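Local coordinates for protein NAD-dependent aldehyde dehydrogenase (Burkholderia multivorans, PDB 5UJU) that probably oxidises aldehydes to carboxylic acids with NAD as the cofactor, as a member of the aldehyde dehydrogenase family, at residues A[105-110]-A[262-267]; A[321-326]-A[478-483]. One frame throughout, in Å; residues are numbered along the deposited sequence.

Contact 1 (A[105-110]-A[262-267]); sequences AAAQRT and GFDPNV
Ala107 of helix 97-132 packs against Asp264 and Val267 in a water-bridged helix-to-loop contact at the outer side of what is, as in other aldehyde dehydrogenases, the Rossmann-like cofactor-binding domain. Loop 262-267 joins helix 245-260 to strand 268-270 in a beta-alpha-beta crossover that starts with strand 234-238. Gly262, with positive phi, ends the helix in a Schellman motif.

The Ala107 methyl is the centre of the contact. Its CB lies 3.5 Å from Asp264 OD2 and 3.8 Å from Val267 CG2. Asp264 CG stands anti to its backbone N (chi1 -175°), which lays the carboxylate alongside this methyl. The other oxygen turns back into its own loop. Asn266 N donates to Asp264 OD1 at 2.9 Å and closes an Asx turn. The N-H comes from above the carboxylate plane, 45° out of it.

Ordered water makes the polar links. One water donates to Ala107 O at 3.0 Å, accepts from Asp264 N and hydrogen-bonds Thr110 OG1. This links the carbonyl of Ala107 and the hydroxyl of Thr110 to the loop backbone. A second water donates a hydrogen bond to Asp264 OD2 at 2.8 Å and reaches Ala106 O only weakly. A third joins Gly262 O to Thr110 OG1. Thr110 O meets the edge of the Phe263 ring, 3.6 Å from CE1 and near the ring plane.

Phe263 also makes an edge-to-face contact with Trp111 and packs on Leu258 of helix 245-260. Asn266 OD1 is hydrogen-bonded to Arg255 NH1 of that helix. Val267 continues into strand 268-270, and its backbone pairs with Val235 of strand 234-238.

Contact 2 (A[321-326]-A[478-483]); sequences VNQIVI and EIAAEH
Val321 and Gln323 meet the last turns of helix 469-483 in a buried contact, part apolar and part through an amide. In the apolar part, Val321 CB lies 3.8 Å from Ile479 CG2, and Val321 CG1 is 3.9 Å from the same methyl. The two side chains pass each other at a slant. Ile479 CG2 is anti to its backbone N, with CG1 beside that nitrogen (chi1 -74°), which turns the CG2 methyl to the strand, where Val321 and Gln323 both touch it. The other Val321 methyl, CG2, comes within 4.2 Å of His483 CB. These two side chains lie side by side and point the same way.

This is the alpha/beta sheet of what is, as in relatives, probably the catalytic domain. Strand 323-326 lies inside a mixed seven-stranded sheet, between the parallel strands 356-360 and 487-491. Helix 469-483 is the crossover between the parallel strands 460-466 and 487-491 and covers one face of the sheet. The backbone of Val321 is hydrogen-bonded to Gly484, just past the helix end.

The second kind of contact is the amide of Gln323 lying against the hydrocarbon of Ile479. The Gln323 chain is extended beyond CG and carries its end out from the sheet to the helix. Gln323 CD is 4.0 Å from Ile479 CG2. Ala476, one turn earlier in the helix, also touches Gln323.

Within the helix, His483 N donates to Ile479 O at 2.7 Å. The side chain of Ile479 also packs on Tyr358 of strand 356-360 and on Thr453.

How the contacts relate
Contacts 1 and 2 share no helix or strand. Their centres are 45 Å apart, on opposite sides of the chain's centre, and contact 1 closes along the chain before contact 2 opens. Contact 1 is partly buried, and waters bridge its polar groups. Contact 2 is buried and rests on apolar side chains and the amide end of one glutamine. The first joins a helix to a loop that leads into an edge of one sheet. The second joins an inner strand of the other sheet to a helix covering it. Arg109, on helix segment 105-110 but not touching the loop, forms a salt bridge with Glu503 of the second subunit. No other chain of the assembly touches contact 2.

Contact 1 (A[105-110]-A[262-267])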
ATOM      1  N   ALA A 105     -11.332   6.226 -20.009  1.00 26.33           N
ATOM      2  CA  ALA A 105     -10.381   7.315 -20.167  1.00 25.43           C
ATOM      3  C   ALA A 105     -11.091   8.616 -20.510  1.00 30.31           C
ATOM      4  O   ALA A 105     -10.731   9.677 -19.989  1.00 27.12           O
ATOM      5  CB  ALA A 105      -9.347   6.974 -21.242  1.00 29.55           C
ATOM      6  N   ALA A 106     -12.108   8.560 -21.374  1.00 28.18           N
ATOM      7  CA  ALA A 106     -12.825   9.794 -21.698  1.00 30.78           C
ATOM      8  C   ALA A 106     -13.607  10.307 -20.492  1.00 29.37           C
ATOM      9  O   ALA A 106     -13.803  11.517 -20.351  1.00 29.99           O
ATOM     10  CB  ALA A 106     -13.744   9.579 -22.907  1.00 29.68           C
ATOM     11  N   ALA A 107     -14.032   9.411 -19.593  1.00 26.30           N
ATOM     12  CA  ALA A 107     -14.795   9.808 -18.415  1.00 28.52           C
ATOM     13  C   ALA A 107     -13.924  10.308 -17.263  1.00 30.14           C
ATOM     14  O   ALA A 107     -14.460  10.936 -16.346  1.00 28.19           O
ATOM     15  CB  ALA A 107     -15.650   8.622 -17.930  1.00 25.24           C
ATOM     16  N   GLN A 108     -12.605  10.085 -17.321  1.00 30.32           N
ATOM     17  CA  GLN A 108     -11.743  10.309 -16.160  0.52 29.77           C
ATOM     18  C   GLN A 108     -11.679  11.782 -15.767  1.00 28.87           C
ATOM     19  O   GLN A 108     -11.758  12.120 -14.578  1.00 27.45           O
ATOM     20  CB  GLN A 108     -10.334   9.781 -16.444  0.52 33.97           C
ATOM     21  CG  GLN A 108     -10.072   8.402 -15.867  0.52 36.14           C
ATOM     22  CD  GLN A 108      -8.855   7.701 -16.473  0.52 37.93           C
ATOM     23  OE1 GLN A 108      -7.989   8.329 -17.086  0.52 36.22           O
ATOM     24  NE2 GLN A 108      -8.792   6.389 -16.296  0.52 32.36           N
ATOM     25  N   ARG A 109     -11.529  12.676 -16.743  1.00 26.02           N
ATOM     26  CA  ARG A 109     -11.173  14.065 -16.437  1.00 31.38           C
ATOM     27  C   ARG A 109     -12.186  14.749 -15.521  1.00 26.94           C
ATOM     28  O   ARG A 109     -11.833  15.205 -14.429  1.00 29.06           O
ATOM     29  CB  ARG A 109     -10.999  14.877 -17.730  1.00 28.49           C
ATOM     30  CG  ARG A 109     -10.531  16.312 -17.479  1.00 40.75           C
ATOM     31  CD  ARG A 109     -10.050  16.992 -18.766  1.00 44.87           C
ATOM     32  NE  ARG A 109      -9.883  18.434 -18.605  1.00 68.32           N
ATOM     33  CZ  ARG A 109      -8.736  19.024 -18.282  1.00 80.77           C
ATOM     34  NH1 ARG A 109      -7.652  18.290 -18.059  1.00 85.60           N
ATOM     35  NH2 ARG A 109      -8.674  20.347 -18.168  1.00 76.56           N
ATOM     36  N   THR A 110     -13.447  14.861 -15.955  1.00 30.73           N
ATOM     37  CA  THR A 110     -14.395  15.627 -15.145  1.00 28.82           C
ATOM     38  C   THR A 110     -14.699  14.914 -13.827  1.00 29.71           C
ATOM     39  O   THR A 110     -14.983  15.564 -12.815  1.00 27.71           O
ATOM     40  CB  THR A 110     -15.682  15.930 -15.945  1.00 25.69           C
ATOM     41  OG1 THR A 110     -16.387  14.729 -16.259  1.00 43.08           O
ATOM     42  CG2 THR A 110     -15.324  16.625 -17.250  1.00 28.60           C
ATOM     43  N   GLY A 262     -24.211  14.645 -13.267  1.00 41.87           N
ATOM     44  CA  GLY A 262     -23.485  15.395 -14.278  1.00 39.67           C
ATOM     45  C   GLY A 262     -22.166  14.782 -14.696  1.00 37.32           C
ATOM     46  O   GLY A 262     -21.329  15.476 -15.278  1.00 34.19           O
ATOM     47  N   PHE A 263     -21.941  13.504 -14.404  1.00 30.59           N
ATOM     48  CA  PHE A 263     -20.730  12.825 -14.836  1.00 25.66           C
ATOM     49  C   PHE A 263     -20.994  11.910 -16.023  1.00 32.13           C
ATOM     50  O   PHE A 263     -22.131  11.526 -16.309  1.00 30.55           O
ATOM     51  CB  PHE A 263     -20.119  12.026 -13.672  1.00 26.33           C
ATOM     52  CG  PHE A 263     -19.704  12.905 -12.543  1.00 30.49           C
ATOM     53  CD1 PHE A 263     -18.687  13.829 -12.728  1.00 32.35           C
ATOM     54  CD2 PHE A 263     -20.372  12.874 -11.335  1.00 26.52           C
ATOM     55  CE1 PHE A 263     -18.313  14.669 -11.714  1.00 33.47           C
ATOM     56  CE2 PHE A 263     -20.002  13.716 -10.315  1.00 27.32           C
ATOM     57  CZ  PHE A 263     -18.971  14.611 -10.504  1.00 31.16           C
ATOM     58  N   ASP A 264     -19.912  11.562 -16.709  1.00 32.03           N
ATOM     59  CA  ASP A 264     -19.957  10.559 -17.764  1.00 31.08           C
ATOM     60  C   ASP A 264     -20.277   9.216 -17.117  1.00 25.05           C
ATOM     61  O   ASP A 264     -19.512   8.763 -16.253  1.00 29.27           O
ATOM     62  CB  ASP A 264     -18.609  10.539 -18.500  1.00 28.34           C
ATOM     63  CG  ASP A 264     -18.585   9.594 -19.708  1.00 33.65           C
ATOM     64  OD1 ASP A 264     -19.424   8.669 -19.816  1.00 33.06           O
ATOM     65  OD2 ASP A 264     -17.678   9.766 -20.551  1.00 33.81           O
ATOM     66  N   PRO A 265     -21.407   8.578 -17.441  1.00 26.01           N
ATOM     67  CA  PRO A 265     -21.711   7.290 -16.802  1.00 30.13           C
ATOM     68  C   PRO A 265     -20.647   6.240 -17.046  1.00 27.85           C
ATOM     69  O   PRO A 265     -20.584   5.269 -16.285  1.00 27.54           O
ATOM     70  CB  PRO A 265     -23.060   6.889 -17.420  1.00 28.68           C
ATOM     71  CG  PRO A 265     -23.121   7.639 -18.723  1.00 26.03           C
ATOM     72  CD  PRO A 265     -22.432   8.958 -18.432  1.00 29.98           C
ATOM     73  N   ASN A 266     -19.812   6.401 -18.080  1.00 23.51           N
ATOM     74  CA  ASN A 266     -18.734   5.447 -18.312  1.00 24.57           C
ATOM     75  C   ASN A 266     -17.619   5.523 -17.273  1.00 24.04           C
ATOM     76  O   ASN A 266     -16.608   4.836 -17.441  1.00 25.52           O
ATOM     77  CB  ASN A 266     -18.162   5.644 -19.709  1.00 24.71           C
ATOM     78  CG  ASN A 266     -19.169   5.306 -20.769  1.00 31.08           C
ATOM     79  OD1 ASN A 266     -19.977   4.402 -20.582  1.00 28.57           O
ATOM     80  ND2 ASN A 266     -19.154   6.046 -21.880  1.00 29.76           N
ATOM     81  N   VAL A 267     -17.750   6.344 -16.230  1.00 22.98           N
ATOM     82  CA  VAL A 267     -16.910   6.145 -15.051  1.00 27.04           C
ATOM     83  C   VAL A 267     -16.991   4.690 -14.583  1.00 25.51           C
ATOM     84  O   VAL A 267     -15.988   4.126 -14.134  1.00 26.01           O
ATOM     85  CB  VAL A 267     -17.301   7.147 -13.938  1.00 25.35           C
ATOM     86  CG1 VAL A 267     -16.670   6.754 -12.590  1.00 19.63           C
ATOM     87  CG2 VAL A 267     -16.837   8.555 -14.331  1.00 23.99           C
TER
HETATM   88  O   HOH W   1     -16.962  12.342 -21.245  1.00 39.31           O
HETATM   89  O   HOH W   2     -17.157  12.121 -15.972  1.00 26.75           O
HETATM   90  O   HOH W   3     -19.404  15.553 -17.269  1.00 48.02           O

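Contact 2 (A[321-326]-A[478-483])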
ATOM      1  N   VAL A 321      -6.856 -22.629   3.792  1.00 35.03           N
ATOM      2  CA  VAL A 321      -7.280 -23.811   4.539  1.00 29.12           C
ATOM      3  C   VAL A 321      -7.814 -23.320   5.877  1.00 26.09           C
ATOM      4  O   VAL A 321      -7.040 -22.929   6.760  1.00 27.06           O
ATOM      5  CB  VAL A 321      -6.136 -24.812   4.733  1.00 26.04           C
ATOM      6  CG1 VAL A 321      -6.605 -26.004   5.594  1.00 29.20           C
ATOM      7  CG2 VAL A 321      -5.625 -25.286   3.373  1.00 34.09           C
ATOM      8  N   ASN A 322      -9.136 -23.308   6.027  1.00 29.59           N
ATOM      9  CA  ASN A 322      -9.752 -22.899   7.282  1.00 25.80           C
ATOM     10  C   ASN A 322      -9.838 -24.090   8.232  1.00 31.26           C
ATOM     11  O   ASN A 322     -10.197 -25.201   7.828  1.00 29.64           O
ATOM     12  CB  ASN A 322     -11.136 -22.311   7.037  1.00 25.84           C
ATOM     13  CG  ASN A 322     -11.076 -21.056   6.162  1.00 30.46           C
ATOM     14  OD1 ASN A 322     -10.172 -20.236   6.308  1.00 30.59           O
ATOM     15  ND2 ASN A 322     -12.021 -20.924   5.243  1.00 21.22           N
ATOM     16  N   GLN A 323      -9.520 -23.841   9.499  1.00 27.34           N
ATOM     17  CA  GLN A 323      -9.174 -24.893  10.444  1.00 31.50           C
ATOM     18  C   GLN A 323      -9.904 -24.691  11.763  1.00 29.58           C
ATOM     19  O   GLN A 323     -10.167 -23.558  12.173  1.00 30.61           O
ATOM     20  CB  GLN A 323      -7.663 -24.912  10.690  1.00 29.87           C
ATOM     21  CG  GLN A 323      -6.855 -25.401   9.500  1.00 35.14           C
ATOM     22  CD  GLN A 323      -5.368 -25.134   9.653  1.00 37.51           C
ATOM     23  OE1 GLN A 323      -4.941 -23.996   9.876  1.00 40.04           O
ATOM     24  NE2 GLN A 323      -4.572 -26.189   9.558  1.00 32.40           N
ATOM     25  N   ILE A 324     -10.246 -25.808  12.415  1.00 31.09           N
ATOM     26  CA  ILE A 324     -10.785 -25.812  13.771  1.00 30.29           C
ATOM     27  C   ILE A 324      -9.891 -26.701  14.629  1.00 35.28           C
ATOM     28  O   ILE A 324      -9.583 -27.831  14.238  1.00 29.57           O
ATOM     29  CB  ILE A 324     -12.237 -26.324  13.828  1.00 31.79           C
ATOM     30  CG1 ILE A 324     -13.173 -25.487  12.955  1.00 30.03           C
ATOM     31  CG2 ILE A 324     -12.745 -26.299  15.255  1.00 29.95           C
ATOM     32  CD1 ILE A 324     -14.606 -26.019  12.977  1.00 29.37           C
ATOM     33  N   VAL A 325      -9.484 -26.196  15.791  1.00 33.14           N
ATOM     34  CA  VAL A 325      -8.722 -26.964  16.769  1.00 30.13           C
ATOM     35  C   VAL A 325      -9.647 -27.245  17.942  1.00 35.08           C
ATOM     36  O   VAL A 325     -10.116 -26.311  18.607  1.00 35.23           O
ATOM     37  CB  VAL A 325      -7.457 -26.221  17.227  1.00 29.53           C
ATOM     38  CG1 VAL A 325      -6.817 -26.968  18.401  1.00 39.70           C
ATOM     39  CG2 VAL A 325      -6.444 -26.092  16.078  1.00 29.14           C
ATOM     40  N   ILE A 326      -9.924 -28.525  18.194  1.00 33.12           N
ATOM     41  CA  ILE A 326     -10.777 -28.936  19.306  1.00 36.62           C
ATOM     42  C   ILE A 326      -9.892 -29.521  20.399  1.00 38.04           C
ATOM     43  O   ILE A 326      -9.280 -30.585  20.228  1.00 37.15           O
ATOM     44  CB  ILE A 326     -11.865 -29.933  18.884  1.00 37.57           C
ATOM     45  CG1 ILE A 326     -12.764 -29.319  17.804  1.00 38.71           C
ATOM     46  CG2 ILE A 326     -12.684 -30.305  20.103  1.00 36.91           C
ATOM     47  CD1 ILE A 326     -13.957 -30.181  17.405  1.00 29.02           C
ATOM     48  N   GLU A 478       1.138 -23.543  11.161  1.00 36.05           N
ATOM     49  CA  GLU A 478       2.023 -23.795  10.032  1.00 35.19           C
ATOM     50  C   GLU A 478       1.253 -23.798   8.721  1.00 38.97           C
ATOM     51  O   GLU A 478       1.698 -23.202   7.732  1.00 39.70           O
ATOM     52  CB  GLU A 478       2.753 -25.123  10.223  1.00 40.24           C
ATOM     53  CG  GLU A 478       3.563 -25.557   9.022  1.00 43.06           C
ATOM     54  CD  GLU A 478       4.153 -26.954   9.182  1.00 50.80           C
ATOM     55  OE1 GLU A 478       4.303 -27.429  10.329  1.00 51.82           O
ATOM     56  OE2 GLU A 478       4.470 -27.573   8.151  1.00 54.81           O
ATOM     57  N   ILE A 479       0.096 -24.462   8.699  1.00 31.61           N
ATOM     58  CA  ILE A 479      -0.663 -24.602   7.462  1.00 33.83           C
ATOM     59  C   ILE A 479      -1.255 -23.266   7.040  1.00 34.90           C
ATOM     60  O   ILE A 479      -1.308 -22.947   5.847  1.00 35.71           O
ATOM     61  CB  ILE A 479      -1.745 -25.683   7.629  1.00 32.52           C
ATOM     62  CG1 ILE A 479      -1.096 -27.071   7.621  1.00 33.17           C
ATOM     63  CG2 ILE A 479      -2.820 -25.556   6.538  1.00 35.96           C
ATOM     64  CD1 ILE A 479      -2.051 -28.209   7.955  1.00 38.33           C
ATOM     65  N   ALA A 480      -1.725 -22.470   8.004  1.00 34.69           N
ATOM     66  CA  ALA A 480      -2.235 -21.142   7.675  1.00 31.25           C
ATOM     67  C   ALA A 480      -1.147 -20.269   7.057  1.00 34.86           C
ATOM     68  O   ALA A 480      -1.398 -19.551   6.082  1.00 32.29           O
ATOM     69  CB  ALA A 480      -2.816 -20.467   8.916  1.00 28.61           C
ATOM     70  N   ALA A 481       0.062 -20.305   7.619  1.00 31.97           N
ATOM     71  CA  ALA A 481       1.140 -19.471   7.099  1.00 34.34           C
ATOM     72  C   ALA A 481       1.605 -19.948   5.728  1.00 37.53           C
ATOM     73  O   ALA A 481       1.924 -19.135   4.855  1.00 35.66           O
ATOM     74  CB  ALA A 481       2.310 -19.453   8.079  1.00 33.14           C
ATOM     75  N   GLU A 482       1.664 -21.262   5.525  1.00 31.42           N
ATOM     76  CA  GLU A 482       2.171 -21.785   4.264  1.00 36.39           C
ATOM     77  C   GLU A 482       1.092 -21.813   3.190  1.00 33.46           C
ATOM     78  O   GLU A 482       1.331 -21.399   2.052  1.00 36.67           O
ATOM     79  CB  GLU A 482       2.749 -23.188   4.470  1.00 41.88           C
ATOM     80  CG  GLU A 482       3.206 -23.854   3.174  1.00 60.99           C
ATOM     81  CD  GLU A 482       3.805 -25.238   3.394  1.00 75.92           C
ATOM     82  OE1 GLU A 482       4.117 -25.583   4.557  1.00 79.47           O
ATOM     83  OE2 GLU A 482       3.943 -25.988   2.402  1.00 80.31           O
ATOM     84  N   HIS A 483      -0.108 -22.261   3.527  1.00 32.09           N
ATOM     85  CA  HIS A 483      -1.126 -22.434   2.505  1.00 37.24           C
ATOM     86  C   HIS A 483      -2.190 -21.340   2.508  1.00 39.97           C
ATOM     87  O   HIS A 483      -3.027 -21.312   1.595  1.00 34.54           O
ATOM     88  CB  HIS A 483      -1.778 -23.811   2.663  1.00 34.60           C
ATOM     89  CG  HIS A 483      -0.806 -24.943   2.537  1.00 39.41           C
ATOM     90  ND1 HIS A 483      -0.330 -25.381   1.320  1.00 41.28           N
ATOM     91  CD2 HIS A 483      -0.199 -25.709   3.476  1.00 41.82           C
ATOM     92  CE1 HIS A 483       0.519 -26.376   1.513  1.00 46.23           C
ATOM     93  NE2 HIS A 483       0.617 -26.595   2.812  1.00 42.42           N
TER